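Local coordinates for protein hydrogenase 2 maturation peptidase (Thaumarchaeota archaeon SCGC AB-539-E09, PDB 5TTX) that probably cleaves a short C-terminal peptide from the large subunit of a nickel-iron hydrogenase as the last step in that enzyme's maturation, at residues N17-V29 / P130-E144. Sequence-based numbering, arbitrary orientation.
Sequences NRLMGDDGFGPRV and PRSLKPSLELSEEVE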
# COMPACT_ATOMS: atom_id res chain seq x y z
N ASN A 17 42.19 3.54 20.64
CA ASN A 17 42.59 4.15 21.91
C ASN A 17 44.11 4.27 21.98
O ASN A 17 44.80 3.25 22.14
CB ASN A 17 42.07 3.31 23.07
CG ASN A 17 42.20 4.01 24.42
OD1 ASN A 17 43.00 4.94 24.60
ND2 ASN A 17 41.42 3.55 25.38
N ARG A 18 44.63 5.50 21.90
CA ARG A 18 46.07 5.78 21.98
C ARG A 18 46.72 5.27 23.25
O ARG A 18 47.94 5.11 23.27
CB ARG A 18 46.34 7.28 21.92
CG ARG A 18 46.29 7.87 20.55
CD ARG A 18 46.44 9.36 20.61
NE ARG A 18 46.06 10.01 19.35
CZ ARG A 18 46.92 10.24 18.35
NH1 ARG A 18 48.19 9.87 18.47
NH2 ARG A 18 46.52 10.87 17.25
N LEU A 19 45.95 5.07 24.33
CA LEU A 19 46.49 4.61 25.60
C LEU A 19 46.59 3.09 25.68
O LEU A 19 47.03 2.56 26.72
CB LEU A 19 45.61 5.10 26.74
CG LEU A 19 45.23 6.57 26.67
CD1 LEU A 19 44.35 6.90 27.85
CD2 LEU A 19 46.50 7.42 26.70
N MSE A 20 46.17 2.39 24.63
CA MSE A 20 46.16 0.93 24.66
C MSE A 20 47.10 0.38 23.61
O MSE A 20 46.72 -0.46 22.79
CB MSE A 20 44.74 0.40 24.43
CG MSE A 20 43.79 0.88 25.49
SE MSE A 20 44.07 0.01 27.23
CE MSE A 20 42.40 0.62 28.10
N GLY A 21 48.33 0.87 23.62
CA GLY A 21 49.36 0.23 22.83
C GLY A 21 49.05 0.28 21.35
O GLY A 21 48.84 1.34 20.77
N ASP A 22 49.01 -0.89 20.73
CA ASP A 22 48.84 -0.93 19.29
C ASP A 22 47.40 -0.61 18.85
O ASP A 22 47.16 -0.50 17.64
CB ASP A 22 49.28 -2.29 18.74
CG ASP A 22 50.78 -2.51 18.86
OD1 ASP A 22 51.20 -3.69 18.87
OD2 ASP A 22 51.55 -1.51 18.96
N ASP A 23 46.45 -0.43 19.77
CA ASP A 23 45.16 0.11 19.36
C ASP A 23 45.27 1.55 18.89
O ASP A 23 44.31 2.08 18.32
CB ASP A 23 44.13 0.05 20.49
CG ASP A 23 42.70 0.08 19.97
OD1 ASP A 23 42.44 -0.61 18.96
OD2 ASP A 23 41.84 0.75 20.58
N GLY A 24 46.41 2.20 19.15
CA GLY A 24 46.64 3.51 18.59
C GLY A 24 47.13 3.52 17.16
O GLY A 24 47.51 4.58 16.66
N PHE A 25 47.12 2.38 16.46
CA PHE A 25 47.50 2.36 15.04
C PHE A 25 46.77 3.43 14.22
O PHE A 25 47.41 4.24 13.53
CB PHE A 25 47.23 0.97 14.46
CG PHE A 25 47.19 0.92 12.95
CD1 PHE A 25 45.96 0.85 12.26
CD2 PHE A 25 48.37 0.93 12.21
CE1 PHE A 25 45.93 0.79 10.85
CE2 PHE A 25 48.34 0.87 10.81
CZ PHE A 25 47.16 0.79 10.13
N GLY A 26 45.44 3.45 14.27
CA GLY A 26 44.67 4.36 13.43
C GLY A 26 44.98 5.83 13.67
O GLY A 26 45.31 6.57 12.74
N PRO A 27 44.84 6.29 14.92
CA PRO A 27 45.20 7.68 15.23
C PRO A 27 46.63 8.02 14.90
O PRO A 27 46.92 9.18 14.53
CB PRO A 27 44.94 7.78 16.74
CG PRO A 27 43.82 6.75 17.01
CD PRO A 27 44.11 5.62 16.02
N ARG A 28 47.55 7.06 15.01
CA ARG A 28 48.94 7.34 14.69
C ARG A 28 49.15 7.47 13.18
O ARG A 28 50.04 8.22 12.75
CB ARG A 28 49.84 6.27 15.31
CG ARG A 28 50.02 6.40 16.85
CD ARG A 28 50.97 7.55 17.25
NE ARG A 28 52.27 7.34 16.65
CZ ARG A 28 53.28 6.70 17.26
NH1 ARG A 28 53.13 6.24 18.50
NH2 ARG A 28 54.42 6.53 16.61
N VAL A 29 48.36 6.78 12.36
CA VAL A 29 48.41 7.02 10.92
C VAL A 29 47.90 8.42 10.61
O VAL A 29 48.48 9.14 9.79
CB VAL A 29 47.59 5.96 10.14
CG1 VAL A 29 47.47 6.40 8.65
CG2 VAL A 29 48.23 4.56 10.25
N PRO A 130 47.55 -6.13 15.73
CA PRO A 130 48.43 -5.59 16.76
C PRO A 130 49.43 -6.62 17.25
O PRO A 130 49.31 -7.83 17.01
CB PRO A 130 47.46 -5.24 17.89
CG PRO A 130 46.46 -6.36 17.81
CD PRO A 130 46.25 -6.55 16.29
N ARG A 131 50.44 -6.11 17.94
CA ARG A 131 51.24 -6.99 18.76
C ARG A 131 50.67 -7.05 20.16
O ARG A 131 50.45 -8.13 20.71
CB ARG A 131 52.69 -6.51 18.84
CG ARG A 131 53.50 -7.38 19.82
CD ARG A 131 54.84 -6.75 20.24
NE ARG A 131 55.50 -7.63 21.19
CZ ARG A 131 56.62 -7.33 21.86
NH1 ARG A 131 57.23 -6.18 21.67
NH2 ARG A 131 57.14 -8.21 22.71
N SER A 132 50.41 -5.89 20.74
CA SER A 132 49.93 -5.83 22.10
C SER A 132 48.96 -4.67 22.26
O SER A 132 49.19 -3.56 21.76
CB SER A 132 51.12 -5.69 23.06
OG SER A 132 50.68 -5.17 24.28
N LEU A 133 47.88 -4.95 22.98
CA LEU A 133 46.86 -3.98 23.35
C LEU A 133 46.92 -3.63 24.83
O LEU A 133 46.02 -2.97 25.35
CB LEU A 133 45.46 -4.52 23.00
CG LEU A 133 45.31 -4.90 21.52
CD1 LEU A 133 44.08 -5.82 21.24
CD2 LEU A 133 45.29 -3.64 20.62
N LYS A 134 47.95 -4.12 25.52
CA LYS A 134 48.14 -3.75 26.90
C LYS A 134 48.29 -2.23 27.01
O LYS A 134 48.71 -1.57 26.05
CB LYS A 134 49.37 -4.46 27.47
CG LYS A 134 49.14 -5.95 27.78
CD LYS A 134 50.38 -6.59 28.42
CE LYS A 134 51.58 -6.62 27.46
NZ LYS A 134 51.40 -7.43 26.19
N PRO A 135 47.87 -1.65 28.13
CA PRO A 135 48.04 -0.20 28.32
C PRO A 135 49.47 0.26 28.07
O PRO A 135 50.43 -0.33 28.57
CB PRO A 135 47.63 0.01 29.79
CG PRO A 135 46.56 -1.09 30.00
CD PRO A 135 47.09 -2.28 29.22
N SER A 136 49.59 1.35 27.30
CA SER A 136 50.84 1.84 26.75
C SER A 136 50.56 3.06 25.87
O SER A 136 49.58 3.07 25.12
CB SER A 136 51.56 0.77 25.93
OG SER A 136 52.78 1.26 25.39
N LEU A 137 51.42 4.07 25.97
CA LEU A 137 51.44 5.22 25.09
C LEU A 137 52.12 4.93 23.76
O LEU A 137 52.08 5.77 22.86
CB LEU A 137 52.15 6.40 25.77
CG LEU A 137 51.54 6.75 27.12
CD1 LEU A 137 52.41 7.72 27.91
CD2 LEU A 137 50.15 7.30 26.93
N GLU A 138 52.75 3.76 23.63
CA GLU A 138 53.64 3.50 22.51
C GLU A 138 53.13 2.37 21.63
O GLU A 138 52.38 1.50 22.08
CB GLU A 138 55.05 3.14 22.99
CG GLU A 138 55.73 4.19 23.88
CD GLU A 138 56.04 5.51 23.17
OE1 GLU A 138 55.92 5.58 21.92
OE2 GLU A 138 56.43 6.48 23.87
N LEU A 139 53.52 2.42 20.36
CA LEU A 139 53.29 1.32 19.45
C LEU A 139 54.47 0.36 19.51
O LEU A 139 55.61 0.77 19.71
CB LEU A 139 53.14 1.82 18.01
CG LEU A 139 52.08 2.87 17.67
CD1 LEU A 139 52.32 3.39 16.25
CD2 LEU A 139 50.65 2.33 17.83
N SER A 140 54.17 -0.92 19.31
CA SER A 140 55.21 -1.91 19.04
C SER A 140 55.99 -1.53 17.77
O SER A 140 55.53 -0.78 16.91
CB SER A 140 54.59 -3.29 18.83
OG SER A 140 53.68 -3.27 17.72
N GLU A 141 57.19 -2.08 17.69
CA GLU A 141 58.02 -1.96 16.51
C GLU A 141 57.23 -2.30 15.23
O GLU A 141 57.29 -1.57 14.24
CB GLU A 141 59.23 -2.89 16.72
CG GLU A 141 60.39 -2.62 15.82
CD GLU A 141 61.68 -3.22 16.35
OE1 GLU A 141 61.62 -4.15 17.20
OE2 GLU A 141 62.75 -2.74 15.92
N GLU A 142 56.46 -3.40 15.26
CA GLU A 142 55.75 -3.85 14.07
C GLU A 142 54.67 -2.86 13.67
O GLU A 142 54.54 -2.52 12.49
CB GLU A 142 55.13 -5.23 14.29
CG GLU A 142 56.17 -6.32 14.47
CD GLU A 142 56.40 -6.63 15.95
OE1 GLU A 142 56.55 -7.83 16.28
OE2 GLU A 142 56.44 -5.67 16.78
N VAL A 143 53.88 -2.39 14.63
CA VAL A 143 52.73 -1.60 14.24
C VAL A 143 53.16 -0.19 13.89
O VAL A 143 52.58 0.44 12.99
CB VAL A 143 51.66 -1.64 15.34
CG1 VAL A 143 50.55 -0.63 15.05
CG2 VAL A 143 51.10 -3.08 15.48
N GLU A 144 54.21 0.31 14.53
CA GLU A 144 54.83 1.53 14.06
C GLU A 144 55.23 1.42 12.60
O GLU A 144 54.99 2.33 11.81
CB GLU A 144 56.05 1.88 14.91
CG GLU A 144 56.97 2.86 14.15
CD GLU A 144 57.45 4.04 14.97
OE1 GLU A 144 57.60 3.91 16.21
OE2 GLU A 144 57.69 5.10 14.35
O HOH W 1 49.85 7.51 23.13
O HOH W 2 51.20 5.76 20.33
O HOH W 3 55.33 4.55 19.43
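Asp22 turns its carboxylate into the loop that joins strand 122-128 to helix 141-158, and four hydrogen bonds from residues 130-144 hold it there. This pairs two loops beyond one end of the mixed beta sheet in the alpha/beta fold of a hydrogenase maturation protease, the loop after strand 10-15 and the one leading into the last helix. OD1 of Asp22 accepts three of these bonds: from Arg131 N at 2.7 Å on the anti side, from Ser132 N above the carboxylate plane, and from Ser140 OG on the syn side, 30° out of plane. OD2 offers its syn lone pair to Ser140 N (2.7 Å), and Val143 CG2 packs against CG. An asparagine here would probably leave Ser140 N, or the donors that now meet OD1, without an acceptor, because an amide nitrogen cannot take a bond from an N-H. The backbones add to the grip: Asp22 N donates to Ser132 O, while Met20 and Ser136 form a single beta bridge, made by Ser136 N donating to Leu19 O and Gly21 N to Ser136 O. Gly21, with its positive phi, sits where a side chain would run into Ser132 O and Lys134 O. Further along, Arg28 folds back through bends at chi2 and chi3 (-75° and -59°), so that Leu139 CD1 sits over one guanidinium face, 3.6 Å above the centre of the group. One shell out, Ser140 N-caps helix 141-158, its OG accepting from Val143 N (3.2 Å) while donating to the carboxylate. Beyond the Leu139 contact, a water in the guanidinium plane takes a bond from Arg28 NH1 (2.9 Å) and gives one to Glu138 OE1 (2.8 Å).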